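Local coordinates for lipolytic enzyme, g-d-s-l (Clostridium thermocellum, PDB 2W47), which contributes the family 6 carbohydrate-binding module studied here, a beta-sandwich domain that binds a calcium ion and a glycan, at residues A[57-62]-A[122-127]; A[62-67]-A[89-94]. All coordinates share one frame; numbering follows the deposited sequence.

Contact 1 (A[57-62]-A[122-127]). With AQA (4-deoxy-beta-L-threo-hex-4-enopyranuronic acid), chain B.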
loop_
_atom_site.group_PDB
_atom_site.type_symbol
_atom_site.label_atom_id
_atom_site.label_comp_id
_atom_site.label_asym_id
_atom_site.label_seq_id
_atom_site.Cartn_x
_atom_site.Cartn_y
_atom_site.Cartn_z
ATOM N N ILE A 57 -0.227 5.227 -4.402
ATOM C CA ILE A 57 1.140 4.760 -4.579
ATOM C C ILE A 57 1.684 4.217 -3.263
ATOM O O ILE A 57 1.738 4.928 -2.260
ATOM C CB ILE A 57 2.067 5.876 -5.116
ATOM C CG1 ILE A 57 1.585 6.364 -6.491
ATOM C CG2 ILE A 57 3.508 5.386 -5.184
ATOM C CD1 ILE A 57 2.486 7.433 -7.134
ATOM N N PHE A 58 2.083 2.950 -3.273
ATOM C CA PHE A 58 2.729 2.335 -2.117
ATOM C C PHE A 58 4.231 2.449 -2.291
ATOM O O PHE A 58 4.769 2.059 -3.329
ATOM C CB PHE A 58 2.362 0.851 -2.023
ATOM C CG PHE A 58 0.893 0.591 -1.865
ATOM C CD1 PHE A 58 0.320 0.490 -0.600
ATOM C CD2 PHE A 58 0.079 0.428 -2.984
ATOM C CE1 PHE A 58 -1.045 0.236 -0.454
ATOM C CE2 PHE A 58 -1.282 0.176 -2.848
ATOM C CZ PHE A 58 -1.850 0.074 -1.582
ATOM N N ARG A 59 4.917 2.991 -1.294
ATOM C CA ARG A 59 6.367 2.907 -1.265
ATOM C C ARG A 59 6.709 1.639 -0.499
ATOM O O ARG A 59 6.271 1.464 0.628
ATOM C CB ARG A 59 6.978 4.145 -0.616
ATOM C CG ARG A 59 8.503 4.155 -0.630
ATOM C CD ARG A 59 9.071 5.510 -0.243
ATOM N NE ARG A 59 10.516 5.592 -0.467
ATOM C CZ ARG A 59 11.447 5.379 0.462
ATOM N NH1 ARG A 59 12.735 5.488 0.153
ATOM N NH2 ARG A 59 11.101 5.049 1.701
ATOM N N TYR A 60 7.489 0.751 -1.115
ATOM C CA TYR A 60 7.645 -0.605 -0.606
ATOM C C TYR A 60 9.046 -1.156 -0.843
ATOM O O TYR A 60 9.781 -0.652 -1.698
ATOM C CB TYR A 60 6.598 -1.525 -1.255
ATOM C CG TYR A 60 7.012 -2.021 -2.618
ATOM C CD1 TYR A 60 7.623 -3.261 -2.759
ATOM C CD2 TYR A 60 6.811 -1.249 -3.757
ATOM C CE1 TYR A 60 8.024 -3.726 -3.999
ATOM C CE2 TYR A 60 7.215 -1.711 -5.015
ATOM C CZ TYR A 60 7.814 -2.948 -5.111
ATOM O OH TYR A 60 8.234 -3.428 -6.334
ATOM N N ALA A 61 9.401 -2.193 -0.090
ATOM C CA ALA A 61 10.624 -2.934 -0.335
ATOM C C ALA A 61 10.308 -4.407 -0.423
ATOM O O ALA A 61 9.421 -4.904 0.261
ATOM C CB ALA A 61 11.661 -2.663 0.759
ATOM N N ASN A 62 11.041 -5.110 -1.279
ATOM C CA ASN A 62 10.914 -6.557 -1.405
ATOM C C ASN A 62 12.300 -7.112 -1.684
ATOM O O ASN A 62 12.773 -7.104 -2.829
ATOM C CB ASN A 62 9.911 -6.933 -2.501
ATOM C CG ASN A 62 9.772 -8.432 -2.678
ATOM O OD1 ASN A 62 10.436 -9.206 -1.987
ATOM N ND2 ASN A 62 8.936 -8.850 -3.628
ATOM N N ASN A 122 7.375 -5.205 2.441
ATOM C CA ASN A 122 7.443 -4.182 3.483
ATOM C C ASN A 122 6.915 -2.882 2.905
ATOM O O ASN A 122 7.250 -2.523 1.772
ATOM C CB ASN A 122 8.865 -4.001 3.986
ATOM C CG ASN A 122 9.337 -5.161 4.834
ATOM O OD1 ASN A 122 8.549 -6.001 5.271
ATOM N ND2 ASN A 122 10.649 -5.212 5.084
ATOM N N VAL A 123 6.068 -2.184 3.659
ATOM C CA VAL A 123 5.379 -0.993 3.136
ATOM C C VAL A 123 5.642 0.223 4.023
ATOM O O VAL A 123 5.333 0.225 5.232
ATOM C CB VAL A 123 3.853 -1.216 2.974
ATOM C CG1 VAL A 123 3.184 0.054 2.492
ATOM C CG2 VAL A 123 3.576 -2.363 1.984
ATOM N N ASP A 124 6.227 1.248 3.417
ATOM C CA ASP A 124 6.619 2.462 4.116
ATOM C C ASP A 124 5.431 3.397 4.341
ATOM O O ASP A 124 5.244 3.937 5.446
ATOM C CB ASP A 124 7.690 3.169 3.275
ATOM C CG ASP A 124 8.309 4.350 3.974
ATOM O OD1 ASP A 124 8.344 4.369 5.220
ATOM O OD2 ASP A 124 8.798 5.253 3.261
ATOM N N TYR A 125 4.647 3.599 3.287
ATOM C CA TYR A 125 3.488 4.484 3.310
ATOM C C TYR A 125 2.639 4.292 2.071
ATOM O O TYR A 125 3.049 3.609 1.121
ATOM C CB TYR A 125 3.907 5.960 3.431
ATOM C CG TYR A 125 4.767 6.535 2.319
ATOM C CD1 TYR A 125 4.268 6.694 1.022
ATOM C CD2 TYR A 125 6.045 7.000 2.589
ATOM C CE1 TYR A 125 5.049 7.259 0.012
ATOM C CE2 TYR A 125 6.826 7.572 1.594
ATOM C CZ TYR A 125 6.320 7.695 0.308
ATOM O OH TYR A 125 7.081 8.257 -0.695
ATOM N N LEU A 126 1.458 4.899 2.101
ATOM C CA LEU A 126 0.602 5.043 0.942
ATOM C C LEU A 126 0.508 6.531 0.649
ATOM O O LEU A 126 0.178 7.317 1.529
ATOM C CB LEU A 126 -0.787 4.471 1.234
ATOM C CG LEU A 126 -1.896 4.763 0.219
ATOM C CD1 LEU A 126 -1.642 4.073 -1.112
ATOM C CD2 LEU A 126 -3.252 4.366 0.782
ATOM N N LYS A 127 0.808 6.906 -0.587
ATOM C CA LYS A 127 0.738 8.288 -1.044
ATOM C C LYS A 127 -0.462 8.413 -1.968
ATOM O O LYS A 127 -0.629 7.611 -2.887
ATOM C CB LYS A 127 2.023 8.622 -1.791
ATOM C CG LYS A 127 2.075 10.009 -2.431
ATOM C CD LYS A 127 3.384 10.159 -3.206
ATOM C CE LYS A 127 3.549 11.530 -3.823
ATOM N NZ LYS A 127 4.883 11.641 -4.475
HETATM O O6A AQA B . 10.624 -11.740 4.407
HETATM C C6 AQA B . 10.346 -10.638 4.958
HETATM O O6B AQA B . 9.187 -10.151 4.942
HETATM C C5 AQA B . 11.318 -9.963 5.572
HETATM O O5 AQA B . 12.650 -10.554 5.536
HETATM C C4 AQA B . 11.079 -8.773 6.171
HETATM C C3 AQA B . 12.135 -8.136 7.054
HETATM O O3 AQA B . 11.954 -6.716 7.153
HETATM C C2 AQA B . 13.496 -8.448 6.447
HETATM O O2 AQA B . 14.550 -7.899 7.240
HETATM C C1 AQA B . 13.677 -9.959 6.337
#
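Arg-59 runs alongside Asp-124 and lays its CB over the Tyr-125 ring, at the one irregular point in the antiparallel pairing of strands 52-61 and 122-130, the two central strands of a four-stranded sheet of the beta-sandwich. The irregularity is a classic beta bulge. Arg-59 O accepts from Asp-124 N (2.8 Å) while Arg-59 N donates to Tyr-125 O (3.1 Å), so one residue faces two, and Asp-124 has helix-like backbone angles (phi/psi -80/-47°). Regular pairing holds on either side: Ile-57 and Lys-127 exchange two nearly straight backbone bonds, and Ala-61 N donates to Asn-122 O, the return bond being weak.

The ion pair sits beside this bulge, one partner coming from each strand. The Arg-59 chain is extended from CG to NE, with CG anti to the backbone N (chi1 -177°). NH2 then forms a salt bridge with Asp-124 OD2 (2.8 Å), which lies in the guanidinium plane but is itself met from above the carboxylate plane. Gly-25 O also accepts from NH2, and Thr-27 OG1 bonds to OD2, so the ion pair is tied to a neighbouring loop.

Carbon-to-ring contacts divide between the two faces of the sheet. Arg-59 CB sits 3.8 Å from the centroid of the Tyr-125 ring. On the face bearing Phe-58 and Leu-126, packed against Trp-44, Leu-126 CD1 lies over the centre of the Phe-58 ring. At the pocket end of the strand, Asn-122 ND2 donates to O3 of AQA at 2.9 Å.

Contact 2 (A[62-67]-A[89-94]). With AQA (4-deoxy-beta-L-threo-hex-4-enopyranuronic acid), chain B.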
loop_
_atom_site.group_PDB
_atom_site.type_symbol
_atom_site.label_atom_id
_atom_site.label_comp_id
_atom_site.label_asym_id
_atom_site.label_seq_id
_atom_site.Cartn_x
_atom_site.Cartn_y
_atom_site.Cartn_z
ATOM N N ASN A 62 11.041 -5.110 -1.279
ATOM C CA ASN A 62 10.914 -6.557 -1.405
ATOM C C ASN A 62 12.300 -7.112 -1.684
ATOM O O ASN A 62 12.773 -7.104 -2.829
ATOM C CB ASN A 62 9.911 -6.933 -2.501
ATOM C CG ASN A 62 9.772 -8.432 -2.678
ATOM O OD1 ASN A 62 10.436 -9.206 -1.987
ATOM N ND2 ASN A 62 8.936 -8.850 -3.628
ATOM N N GLY A 63 12.942 -7.595 -0.625
ATOM C CA GLY A 63 14.315 -8.084 -0.719
ATOM C C GLY A 63 14.411 -9.550 -1.077
ATOM O O GLY A 63 15.472 -10.147 -0.938
ATOM N N THR A 64 13.303 -10.130 -1.533
ATOM C CA THR A 64 13.331 -11.472 -2.104
ATOM C C THR A 64 13.242 -11.360 -3.619
ATOM O O THR A 64 12.913 -10.307 -4.158
ATOM C CB THR A 64 12.177 -12.369 -1.598
ATOM O OG1 THR A 64 10.961 -12.036 -2.281
ATOM C CG2 THR A 64 11.985 -12.249 -0.077
ATOM N N THR A 65 13.501 -12.459 -4.309
ATOM C CA THR A 65 13.412 -12.453 -5.760
ATOM C C THR A 65 11.960 -12.558 -6.249
ATOM O O THR A 65 11.649 -12.179 -7.377
ATOM C CB THR A 65 14.308 -13.559 -6.376
ATOM O OG1 THR A 65 14.079 -13.658 -7.787
ATOM C CG2 THR A 65 14.072 -14.901 -5.697
ATOM N N ALA A 66 11.065 -13.026 -5.382
ATOM C CA ALA A 66 9.708 -13.349 -5.806
ATOM C C ALA A 66 8.728 -12.204 -5.579
ATOM O O ALA A 66 8.756 -11.527 -4.545
ATOM C CB ALA A 66 9.221 -14.595 -5.108
ATOM N N ASN A 67 7.858 -12.018 -6.560
ATOM C CA ASN A 67 6.752 -11.073 -6.485
ATOM C C ASN A 67 5.901 -11.376 -5.256
ATOM O O ASN A 67 5.620 -12.541 -4.956
ATOM C CB ASN A 67 5.910 -11.212 -7.758
ATOM C CG ASN A 67 4.795 -10.192 -7.845
ATOM O OD1 ASN A 67 4.867 -9.115 -7.252
ATOM N ND2 ASN A 67 3.748 -10.527 -8.588
ATOM N N GLY A 89 15.243 -5.790 -4.923
ATOM C CA GLY A 89 16.647 -6.199 -4.854
ATOM C C GLY A 89 17.218 -6.344 -3.460
ATOM O O GLY A 89 17.846 -7.347 -3.140
ATOM N N ALA A 90 17.048 -5.312 -2.654
ATOM C CA ALA A 90 17.535 -5.303 -1.280
ATOM C C ALA A 90 16.414 -4.819 -0.384
ATOM O O ALA A 90 15.539 -4.074 -0.833
ATOM C CB ALA A 90 18.727 -4.394 -1.146
ATOM N N TRP A 91 16.457 -5.221 0.885
ATOM C CA TRP A 91 15.445 -4.791 1.858
ATOM C C TRP A 91 15.549 -3.305 2.173
ATOM O O TRP A 91 14.631 -2.722 2.740
ATOM C CB TRP A 91 15.522 -5.617 3.143
ATOM C CG TRP A 91 14.968 -6.995 2.956
ATOM C CD1 TRP A 91 15.663 -8.172 2.983
ATOM C CD2 TRP A 91 13.602 -7.342 2.688
ATOM N NE1 TRP A 91 14.815 -9.231 2.758
ATOM C CE2 TRP A 91 13.544 -8.752 2.579
ATOM C CE3 TRP A 91 12.418 -6.601 2.543
ATOM C CZ2 TRP A 91 12.351 -9.435 2.315
ATOM C CZ3 TRP A 91 11.229 -7.287 2.287
ATOM C CH2 TRP A 91 11.210 -8.687 2.169
ATOM N N THR A 92 16.669 -2.701 1.789
ATOM C CA THR A 92 16.911 -1.276 2.006
ATOM C C THR A 92 16.717 -0.449 0.726
ATOM O O THR A 92 16.995 0.753 0.702
ATOM C CB THR A 92 18.330 -1.047 2.559
ATOM O OG1 THR A 92 19.277 -1.663 1.674
ATOM C CG2 THR A 92 18.471 -1.650 3.951
ATOM N N THR A 93 16.235 -1.104 -0.334
ATOM C CA THR A 93 15.884 -0.419 -1.564
ATOM C C THR A 93 14.370 -0.335 -1.682
ATOM O O THR A 93 13.682 -1.356 -1.709
ATOM C CB THR A 93 16.485 -1.108 -2.796
ATOM O OG1 THR A 93 17.910 -1.113 -2.657
ATOM C CG2 THR A 93 16.117 -0.347 -4.059
ATOM N N TRP A 94 13.872 0.894 -1.715
ATOM C CA TRP A 94 12.448 1.163 -1.663
ATOM C C TRP A 94 11.992 1.733 -2.993
ATOM O O TRP A 94 12.526 2.745 -3.464
ATOM C CB TRP A 94 12.128 2.144 -0.536
ATOM C CG TRP A 94 12.553 1.667 0.816
ATOM C CD1 TRP A 94 13.816 1.738 1.357
ATOM C CD2 TRP A 94 11.726 1.048 1.817
ATOM N NE1 TRP A 94 13.819 1.204 2.627
ATOM C CE2 TRP A 94 12.552 0.772 2.929
ATOM C CE3 TRP A 94 10.369 0.694 1.881
ATOM C CZ2 TRP A 94 12.064 0.168 4.093
ATOM C CZ3 TRP A 94 9.888 0.080 3.044
ATOM C CH2 TRP A 94 10.735 -0.172 4.127
HETATM O O6A AQA B . 10.624 -11.740 4.407
HETATM C C6 AQA B . 10.346 -10.638 4.958
HETATM O O6B AQA B . 9.187 -10.151 4.942
HETATM C C5 AQA B . 11.318 -9.963 5.572
HETATM O O5 AQA B . 12.650 -10.554 5.536
HETATM C C4 AQA B . 11.079 -8.773 6.171
HETATM C C3 AQA B . 12.135 -8.136 7.054
HETATM O O3 AQA B . 11.954 -6.716 7.153
HETATM C C2 AQA B . 13.496 -8.448 6.447
HETATM O O2 AQA B . 14.550 -7.899 7.240
HETATM C C1 AQA B . 13.677 -9.959 6.337
HETATM O O HOH W 1 16.453 -9.648 -3.966
#
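With CG turned anti to its own carbonyl carbon (chi1 -74°) and the indole swung roughly crosswise about the next bond (chi2 112°), Trp-91 lays one ring face against the backbone at Gly-63. Gly-63 CA stands 3.5 Å from the centroid of the five-membered ring, 14° off its normal, a CH-pi contact over the face. Gly-63 N comes within 3.4 Å of Trp-91 CE3 on that same face. Having no side chain, Gly-63 lets its main chain come this close.

The platform beneath the indole is internally braced. Asn-62 OD1 accepts from Thr-64 N at 3.0 Å, closing an Asx turn, and from Thr-64 OG1 in the carbonyl plane, on a lone pair. Asn-62 ND2 donates to Ala-66 O (2.8 Å), fixing the other end of the amide, and Thr-64 OG1 accepts from Ala-66 N in an ST turn. Thr-64 CG2 touches Trp-91 CZ2 at 3.7 Å. Polar links between the loops are slight: one direct but weak bond from Gly-89 N to Asn-62 O, and an indirect one through a water that donates to Gly-89 O (2.8 Å) and weakly to Gly-63 O.

AQA occupies the opposite indole face, with C2 over its centre and O5 3.4 Å from Trp-91 CZ2. Sandwiched between sugar and peptide, Trp-91 offers the glycan a flat, largely apolar wall, whereas Glu-20, Asn-23, Asn-36 and Arg-68 supply directional hydrogen bonds.

Overall arrangement
Contact 1 is mostly buried and lies near the centre of the chain, whereas contact 2 is a surface meeting of two loops about 12 Å away, centre to centre. Asn-62 belongs to both, standing where strand 52-61 gives way to the 62-67 loop. Chemistry follows position: backbone ladder, ion pair and hydrophobic packing in the sheet, against glycine and sugar packing on the two indole faces, local turns and a partly weak water bridge in the loops. The two also touch, with Asn-122 ND2 3.4 Å from Trp-91 CE3 and Arg-59 CZ 3.5 Å from Trp-94 CB. Both reach AQA, contact 1 through a polar amide and contact 2 through an aromatic face.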